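Local coordinates for fatty acid synthase 1, isoform A (Drosophila melanogaster, PDB 6FN6), which probably makes long-chain saturated fatty acids from acetyl-CoA and malonyl-CoA with NADPH, this chain being its modifying region of dehydratase, enoylreductase and ketoreductase, at residues D1033-A1038 against G1075-A1080; T1037-L1042 against F1056-S1061; R1083-R1088 against G1095-W1100. All blocks are in the same frame, centred on the assembly; numbering follows the deposited sequence.

Contact 1. Residues D1033-A1038 against G1075-A1080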
# COMPACT_ATOMS: atom_id res chain seq x y z
N ASP A 1033 -66.20 -13.07 -25.27
CA ASP A 1033 -64.92 -13.77 -25.25
C ASP A 1033 -64.58 -14.20 -23.83
O ASP A 1033 -65.20 -13.75 -22.87
CB ASP A 1033 -63.82 -12.87 -25.81
CG ASP A 1033 -63.97 -12.62 -27.30
OD1 ASP A 1033 -64.64 -13.43 -27.97
OD2 ASP A 1033 -63.42 -11.62 -27.79
N PRO A 1034 -63.59 -15.10 -23.69
CA PRO A 1034 -63.11 -15.48 -22.35
C PRO A 1034 -62.56 -14.29 -21.57
O PRO A 1034 -62.57 -14.31 -20.34
CB PRO A 1034 -62.00 -16.49 -22.65
CG PRO A 1034 -62.31 -17.02 -24.00
CD PRO A 1034 -62.93 -15.88 -24.75
N LYS A 1035 -62.09 -13.27 -22.28
CA LYS A 1035 -61.59 -12.06 -21.64
C LYS A 1035 -62.74 -11.33 -20.95
O LYS A 1035 -62.60 -10.83 -19.83
CB LYS A 1035 -60.92 -11.15 -22.68
CG LYS A 1035 -59.73 -11.80 -23.40
CD LYS A 1035 -59.12 -10.87 -24.45
CE LYS A 1035 -60.02 -10.70 -25.67
NZ LYS A 1035 -60.27 -11.98 -26.39
N VAL A 1036 -63.87 -11.28 -21.64
CA VAL A 1036 -65.05 -10.57 -21.16
C VAL A 1036 -65.73 -11.28 -19.99
O VAL A 1036 -66.04 -10.67 -18.97
CB VAL A 1036 -66.06 -10.37 -22.32
CG1 VAL A 1036 -67.36 -9.76 -21.82
CG2 VAL A 1036 -65.45 -9.51 -23.41
N THR A 1037 -65.93 -12.59 -20.14
CA THR A 1037 -66.73 -13.36 -19.18
C THR A 1037 -66.11 -13.47 -17.79
O THR A 1037 -66.82 -13.49 -16.79
CB THR A 1037 -66.99 -14.78 -19.72
OG1 THR A 1037 -65.75 -15.41 -20.05
CG2 THR A 1037 -67.87 -14.73 -20.95
N ALA A 1038 -64.78 -13.56 -17.73
CA ALA A 1038 -64.10 -13.62 -16.44
C ALA A 1038 -64.29 -12.31 -15.68
O ALA A 1038 -64.64 -12.30 -14.50
CB ALA A 1038 -62.62 -13.92 -16.63
N GLY A 1075 -61.68 -5.35 -29.92
CA GLY A 1075 -62.28 -4.05 -29.70
C GLY A 1075 -63.55 -4.15 -28.89
O GLY A 1075 -63.85 -3.28 -28.07
N LEU A 1076 -64.31 -5.21 -29.11
CA LEU A 1076 -65.57 -5.42 -28.40
C LEU A 1076 -65.29 -5.84 -26.96
O LEU A 1076 -66.09 -5.57 -26.06
CB LEU A 1076 -66.42 -6.47 -29.10
CG LEU A 1076 -67.13 -6.00 -30.38
CD1 LEU A 1076 -67.70 -7.19 -31.15
CD2 LEU A 1076 -68.23 -5.01 -30.04
N ALA A 1077 -64.17 -6.52 -26.74
CA ALA A 1077 -63.78 -6.91 -25.39
C ALA A 1077 -63.46 -5.65 -24.59
O ALA A 1077 -63.79 -5.56 -23.41
CB ALA A 1077 -62.58 -7.84 -25.43
N ASN A 1078 -62.81 -4.69 -25.24
CA ASN A 1078 -62.53 -3.40 -24.61
C ASN A 1078 -63.84 -2.70 -24.24
O ASN A 1078 -64.03 -2.28 -23.10
CB ASN A 1078 -61.71 -2.50 -25.54
CG ASN A 1078 -60.26 -2.94 -25.64
OD1 ASN A 1078 -59.79 -3.76 -24.85
ND2 ASN A 1078 -59.54 -2.39 -26.61
N SER A 1079 -64.73 -2.58 -25.22
CA SER A 1079 -66.02 -1.95 -25.01
C SER A 1079 -66.72 -2.54 -23.79
O SER A 1079 -67.27 -1.82 -22.96
CB SER A 1079 -66.91 -2.10 -26.24
OG SER A 1079 -68.18 -1.50 -26.03
N ALA A 1080 -66.68 -3.86 -23.68
CA ALA A 1080 -67.30 -4.57 -22.57
C ALA A 1080 -66.65 -4.19 -21.24
O ALA A 1080 -67.34 -3.86 -20.27
CB ALA A 1080 -67.21 -6.07 -22.79
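Val1036 meets Ala1077 and Ala1080 where two neighbouring helices of the ketoreductase Rossmann fold run side by side. Helix 1034-1049 supplies its first turn and helix 1072-1090 an early one. The axes of the two short segments pass 9.3 Å apart and point almost the same way, at 12°. Val1036 and Ala1077 are the closest backbone pair, 5.7 Å from CA to CA.

CG2 of Val1036 sits between Ala1077 and Ala1080, 3.7 Å from Ala1077 CA and 3.9 Å from the CB of each. CG1 touches Ala1080 alone of the two. It stands anti to the backbone N (chi1 174°), which sets it against the next turn, 3.8 Å from Ala1080 CB. Ala1077 and Ala1080 are three residues apart and so offer neighbouring methyl groups on one helix face. Their small size lets the valine come close to the facing backbone.

Lys1035 adds only its stem. The bend at chi3 (-71°) brings CE to 3.8 Å from Ala1077 CB; the further bend at chi4 turns NZ back to its own segment. There NZ makes a long, weak salt bridge with Asp1033 OD2, at 3.5 Å. Asp1033 is poorly ordered, so this pair is probably loose.

Asn1078 bonds to Ser1060 OG and Ser1061 O at the end of strand 1055-1060. Ser1079 OG bonds to Gly495 O, and Leu1076 packs on helices 466-480 and 496-504. Tyr1074 and Asn1078 are consistent with the Tyr-x-x-x-Asn pattern of fatty acid and polyketide synthase ketoreductases, a branch of the short-chain dehydrogenase family, in which two such helices pack side by side on the central sheet.

Contact 2. Residues T1037-L1042 against F1056-S1061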
# COMPACT_ATOMS: atom_id res chain seq x y z
N THR A 1037 -65.93 -12.59 -20.14
CA THR A 1037 -66.73 -13.36 -19.18
C THR A 1037 -66.11 -13.47 -17.79
O THR A 1037 -66.82 -13.49 -16.79
CB THR A 1037 -66.99 -14.78 -19.72
OG1 THR A 1037 -65.75 -15.41 -20.05
CG2 THR A 1037 -67.87 -14.73 -20.95
N ALA A 1038 -64.78 -13.56 -17.73
CA ALA A 1038 -64.10 -13.62 -16.44
C ALA A 1038 -64.29 -12.31 -15.68
O ALA A 1038 -64.64 -12.30 -14.50
CB ALA A 1038 -62.62 -13.92 -16.63
N THR A 1039 -64.08 -11.20 -16.38
CA THR A 1039 -64.25 -9.88 -15.79
C THR A 1039 -65.69 -9.69 -15.34
O THR A 1039 -65.96 -9.12 -14.29
CB THR A 1039 -63.87 -8.77 -16.79
OG1 THR A 1039 -62.56 -9.02 -17.32
CG2 THR A 1039 -63.88 -7.40 -16.11
N LYS A 1040 -66.62 -10.18 -16.16
CA LYS A 1040 -68.04 -10.04 -15.88
C LYS A 1040 -68.40 -10.76 -14.58
O LYS A 1040 -69.09 -10.20 -13.72
CB LYS A 1040 -68.87 -10.58 -17.05
CG LYS A 1040 -70.37 -10.50 -16.84
CD LYS A 1040 -71.10 -10.96 -18.09
CE LYS A 1040 -72.61 -10.87 -17.92
NZ LYS A 1040 -73.33 -11.17 -19.19
N TYR A 1041 -67.93 -11.99 -14.44
CA TYR A 1041 -68.23 -12.78 -13.25
C TYR A 1041 -67.41 -12.32 -12.04
O TYR A 1041 -67.93 -12.27 -10.92
CB TYR A 1041 -67.97 -14.27 -13.52
CG TYR A 1041 -68.99 -14.94 -14.42
CD1 TYR A 1041 -70.34 -14.62 -14.34
CD2 TYR A 1041 -68.60 -15.89 -15.34
CE1 TYR A 1041 -71.27 -15.23 -15.16
CE2 TYR A 1041 -69.52 -16.51 -16.17
CZ TYR A 1041 -70.85 -16.17 -16.07
OH TYR A 1041 -71.77 -16.79 -16.89
N LEU A 1042 -66.14 -12.00 -12.26
CA LEU A 1042 -65.30 -11.47 -11.19
C LEU A 1042 -65.90 -10.18 -10.63
O LEU A 1042 -65.92 -9.97 -9.42
CB LEU A 1042 -63.87 -11.21 -11.69
CG LEU A 1042 -63.01 -12.46 -11.90
CD1 LEU A 1042 -61.73 -12.12 -12.64
CD2 LEU A 1042 -62.69 -13.12 -10.57
N PHE A 1056 -60.34 -2.37 -8.90
CA PHE A 1056 -60.81 -3.31 -9.90
C PHE A 1056 -60.39 -2.75 -11.24
O PHE A 1056 -61.08 -1.90 -11.81
CB PHE A 1056 -62.32 -3.50 -9.82
CG PHE A 1056 -62.83 -4.64 -10.67
CD1 PHE A 1056 -63.03 -4.48 -12.03
CD2 PHE A 1056 -63.14 -5.86 -10.10
CE1 PHE A 1056 -63.51 -5.52 -12.81
CE2 PHE A 1056 -63.62 -6.91 -10.87
CZ PHE A 1056 -63.80 -6.73 -12.23
N ILE A 1057 -59.24 -3.20 -11.74
CA ILE A 1057 -58.61 -2.59 -12.90
C ILE A 1057 -58.53 -3.59 -14.05
O ILE A 1057 -58.22 -4.76 -13.85
CB ILE A 1057 -57.22 -2.04 -12.53
CG1 ILE A 1057 -57.36 -1.01 -11.40
CG2 ILE A 1057 -56.55 -1.41 -13.76
CD1 ILE A 1057 -56.06 -0.48 -10.87
N CYS A 1058 -58.82 -3.10 -15.26
CA CYS A 1058 -58.73 -3.90 -16.47
C CYS A 1058 -57.74 -3.27 -17.45
O CYS A 1058 -57.95 -2.15 -17.91
CB CYS A 1058 -60.11 -4.02 -17.14
SG CYS A 1058 -61.42 -4.72 -16.10
N PHE A 1059 -56.66 -3.99 -17.76
CA PHE A 1059 -55.66 -3.50 -18.71
C PHE A 1059 -55.87 -4.05 -20.12
O PHE A 1059 -56.35 -5.17 -20.29
CB PHE A 1059 -54.25 -3.85 -18.24
CG PHE A 1059 -53.85 -3.18 -16.96
CD1 PHE A 1059 -53.28 -1.91 -16.97
CD2 PHE A 1059 -54.05 -3.80 -15.74
CE1 PHE A 1059 -52.92 -1.29 -15.80
CE2 PHE A 1059 -53.69 -3.18 -14.56
CZ PHE A 1059 -53.12 -1.92 -14.59
N SER A 1060 -55.50 -3.26 -21.12
CA SER A 1060 -55.63 -3.67 -22.52
C SER A 1060 -55.06 -2.60 -23.45
O SER A 1060 -54.68 -1.52 -23.01
CB SER A 1060 -57.09 -3.94 -22.87
OG SER A 1060 -57.91 -2.82 -22.56
N SER A 1061 -55.00 -2.92 -24.74
CA SER A 1061 -54.58 -1.97 -25.77
C SER A 1061 -55.77 -1.57 -26.64
O SER A 1061 -56.80 -2.26 -26.65
CB SER A 1061 -53.47 -2.57 -26.63
OG SER A 1061 -53.02 -1.63 -27.60
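The Phe1056 ring presents its outer edge to helix 1034-1049. Thr1039 CG2 and the Leu1042 carbonyl carbon both lie at that edge, near the ring plane. The guanidinium of Arg1088 makes a cation-pi contact with the ring.

Along the edge, Phe1056 CE1 is 3.8 Å from Thr1039 CG2, while CZ approaches Thr1039 O at 3.8 Å. On the other flank CE2 lies 4.0 Å from Leu1042 C. Leu1042 CB is a little farther off, 4.4 Å from CE2. The ring reaches this far because CG stands anti to the backbone N (chi1 -170°).

The Thr1039 methyl serves two residues of the strand. Besides the ring it touches Cys1058 SG, at 3.6 Å. The hydroxyl sits beside the threonine's own backbone N (chi1 -52°) and bonds to Lys1035 O one turn back. Its polar end is thus satisfied within the helix, and the methyl is left for the apolar contact. With an alanine here in place of Phe1056, Thr1039 and Leu1042 would probably face a gap and Arg1088 would be left without its aromatic partner.

Phe1056 and Cys1058 are two residues apart on the strand, so both point to the same side of the sheet. The segments run antiparallel, at 173°, with axes 11.0 Å apart. Helix 1034-1049 is the connection between the parallel, adjacent strands 1005-1011 and 1055-1060, as in a beta-alpha-beta crossover. Thr1039, Leu1042 and Phe1056 all touch Asn1010 of the first strand. Leu1042 also packs on helix 989-1002, while Thr1039 and Cys1058 meet Met1081 of helix 1072-1090.

Contact 3. Residues R1083-R1088 against G1095-W1100; sequences RICEQR and GTAIQW
Cys1085 carries most of this contact and lies against the backbone of residues 1095-1097. Its CB is 3.8 Å from Gly1095 C. SG comes 3.7 Å from Thr1096 N and an equal 3.7 Å from Thr1096 O, so the sulfur packs alongside that residue's main chain. The Thr1096 side chain itself starts out away from the helix. Ala1097 faces the helix, and its CB meets the same SG at 4.3 Å. The sulfur sits beside the cysteine's own backbone N (chi1 -66°), and from there it reaches the first residues of the strand.

Gly1095 has no side chain to hold the helix off. Its CA is 4.3 Å from Cys1085 CA. One turn on, Arg1088 comes to Gly1095 from another direction: its NE is 4.4 Å from Gly1095 CA, which lies at the edge of the guanidinium, near its plane.

Helix 1072-1090 and strand 1096-1099 follow each other here as the last two elements of a beta-alpha-beta unit of the ketoreductase Rossmann fold. The unit starts with strand 1055-1060, which is parallel to strand 1096-1099 and next to it. Cys1085 also touches Cys1058 of that first strand.

A second shell holds the arginine in place: NE bonds to the carbonyl O of Pro1094, the residue before Gly1095, and NH1 pairs with Asp1043 in a salt bridge and bonds to Ser1046 OG, both on helix 1034-1049. These partners probably fix the turn of the guanidinium and balance its buried charge. Gly1095 O accepts a bond from Gln1089 NE2, so the short turn is tied to the end of the helix.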
# COMPACT_ATOMS: atom_id res chain seq x y z
N ARG A 1083 -67.58 -0.75 -20.04
CA ARG A 1083 -68.92 -0.67 -19.48
C ARG A 1083 -68.94 -1.28 -18.07
O ARG A 1083 -69.57 -0.73 -17.16
CB ARG A 1083 -69.91 -1.40 -20.38
CG ARG A 1083 -71.36 -1.00 -20.17
CD ARG A 1083 -71.62 0.40 -20.69
NE ARG A 1083 -73.04 0.72 -20.77
CZ ARG A 1083 -73.72 1.43 -19.87
NH1 ARG A 1083 -73.11 1.91 -18.78
NH2 ARG A 1083 -75.01 1.66 -20.05
N ILE A 1084 -68.28 -2.41 -17.90
CA ILE A 1084 -68.20 -3.07 -16.61
C ILE A 1084 -67.70 -2.11 -15.53
O ILE A 1084 -68.27 -2.04 -14.44
CB ILE A 1084 -67.32 -4.33 -16.68
CG1 ILE A 1084 -67.99 -5.39 -17.54
CG2 ILE A 1084 -67.03 -4.87 -15.27
CD1 ILE A 1084 -67.13 -6.62 -17.81
N CYS A 1085 -66.64 -1.38 -15.84
CA CYS A 1085 -66.04 -0.47 -14.87
C CYS A 1085 -66.93 0.74 -14.64
O CYS A 1085 -67.03 1.24 -13.51
CB CYS A 1085 -64.65 -0.05 -15.33
SG CYS A 1085 -63.48 -1.44 -15.35
N GLU A 1086 -67.56 1.23 -15.70
CA GLU A 1086 -68.49 2.35 -15.58
C GLU A 1086 -69.66 1.94 -14.70
O GLU A 1086 -70.04 2.67 -13.78
CB GLU A 1086 -69.00 2.79 -16.96
CG GLU A 1086 -69.87 4.04 -16.91
CD GLU A 1086 -70.48 4.39 -18.25
OE1 GLU A 1086 -70.67 3.48 -19.08
OE2 GLU A 1086 -70.77 5.58 -18.48
N GLN A 1087 -70.22 0.78 -14.99
CA GLN A 1087 -71.38 0.28 -14.25
C GLN A 1087 -71.02 0.09 -12.78
O GLN A 1087 -71.81 0.43 -11.89
CB GLN A 1087 -71.87 -1.03 -14.85
CG GLN A 1087 -72.60 -0.87 -16.18
CD GLN A 1087 -73.93 -0.15 -16.05
OE1 GLN A 1087 -73.98 1.08 -16.04
NE2 GLN A 1087 -75.00 -0.91 -15.94
N ARG A 1088 -69.84 -0.46 -12.53
CA ARG A 1088 -69.37 -0.68 -11.17
C ARG A 1088 -69.38 0.63 -10.38
O ARG A 1088 -69.88 0.68 -9.25
CB ARG A 1088 -67.97 -1.29 -11.18
CG ARG A 1088 -67.95 -2.80 -11.41
CD ARG A 1088 -66.52 -3.35 -11.38
NE ARG A 1088 -65.88 -3.13 -10.09
CZ ARG A 1088 -65.95 -3.96 -9.05
NH1 ARG A 1088 -66.63 -5.09 -9.14
NH2 ARG A 1088 -65.33 -3.65 -7.92
N GLY A 1095 -63.66 0.93 -10.06
CA GLY A 1095 -63.57 0.38 -11.40
C GLY A 1095 -62.81 1.30 -12.32
O GLY A 1095 -63.15 2.47 -12.47
N THR A 1096 -61.78 0.75 -12.96
CA THR A 1096 -60.90 1.53 -13.80
C THR A 1096 -60.47 0.71 -15.00
O THR A 1096 -59.97 -0.41 -14.84
CB THR A 1096 -59.63 1.99 -13.03
OG1 THR A 1096 -60.00 2.49 -11.74
CG2 THR A 1096 -58.90 3.07 -13.81
N ALA A 1097 -60.68 1.25 -16.19
CA ALA A 1097 -60.19 0.62 -17.40
C ALA A 1097 -58.98 1.40 -17.89
O ALA A 1097 -59.04 2.62 -18.06
CB ALA A 1097 -61.28 0.59 -18.46
N ILE A 1098 -57.87 0.69 -18.08
CA ILE A 1098 -56.63 1.31 -18.53
C ILE A 1098 -56.33 0.84 -19.95
O ILE A 1098 -56.22 -0.36 -20.20
CB ILE A 1098 -55.46 0.97 -17.59
CG1 ILE A 1098 -55.80 1.34 -16.14
CG2 ILE A 1098 -54.18 1.69 -18.02
CD1 ILE A 1098 -56.11 2.81 -15.92
N GLN A 1099 -56.21 1.79 -20.87
CA GLN A 1099 -55.94 1.48 -22.27
C GLN A 1099 -54.67 2.16 -22.77
O GLN A 1099 -54.44 3.34 -22.51
CB GLN A 1099 -57.13 1.90 -23.14
CG GLN A 1099 -58.34 1.02 -22.97
CD GLN A 1099 -59.53 1.49 -23.78
OE1 GLN A 1099 -59.45 2.51 -24.47
NE2 GLN A 1099 -60.63 0.75 -23.71
N TRP A 1100 -53.86 1.40 -23.50
CA TRP A 1100 -52.61 1.91 -24.06
C TRP A 1100 -52.87 2.54 -25.43
O TRP A 1100 -52.05 2.42 -26.34
CB TRP A 1100 -51.58 0.79 -24.18
CG TRP A 1100 -50.98 0.39 -22.87
CD1 TRP A 1100 -51.55 -0.39 -21.91
CD2 TRP A 1100 -49.67 0.72 -22.39
NE1 TRP A 1100 -50.69 -0.55 -20.85
CE2 TRP A 1100 -49.53 0.13 -21.13
CE3 TRP A 1100 -48.61 1.48 -22.91
CZ2 TRP A 1100 -48.36 0.26 -20.37
CZ3 TRP A 1100 -47.46 1.61 -22.16
CH2 TRP A 1100 -47.35 1.00 -20.90

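How the contacts relate
Following the chain, contacts 1 and 2 both start on helix 1034-1049 and share Thr1037 and Ala1038. Contact 2 closes first, where the chain turns back into strand 1055-1060. Contact 1 spans farther, to helix 1072-1090, so its loop encloses that of contact 2. Residues 1064-1070 of this larger loop are not modelled. Contact 3 follows in series, closing the short turn from helix 1072-1090 into strand 1096-1099. Contacts 2 and 3 meet in the sheet, where Cys1058 bonds through its backbone to Thr1096 and Ile1098. Together the three tie two parallel helices to two neighbouring strands of the ketoreductase domain.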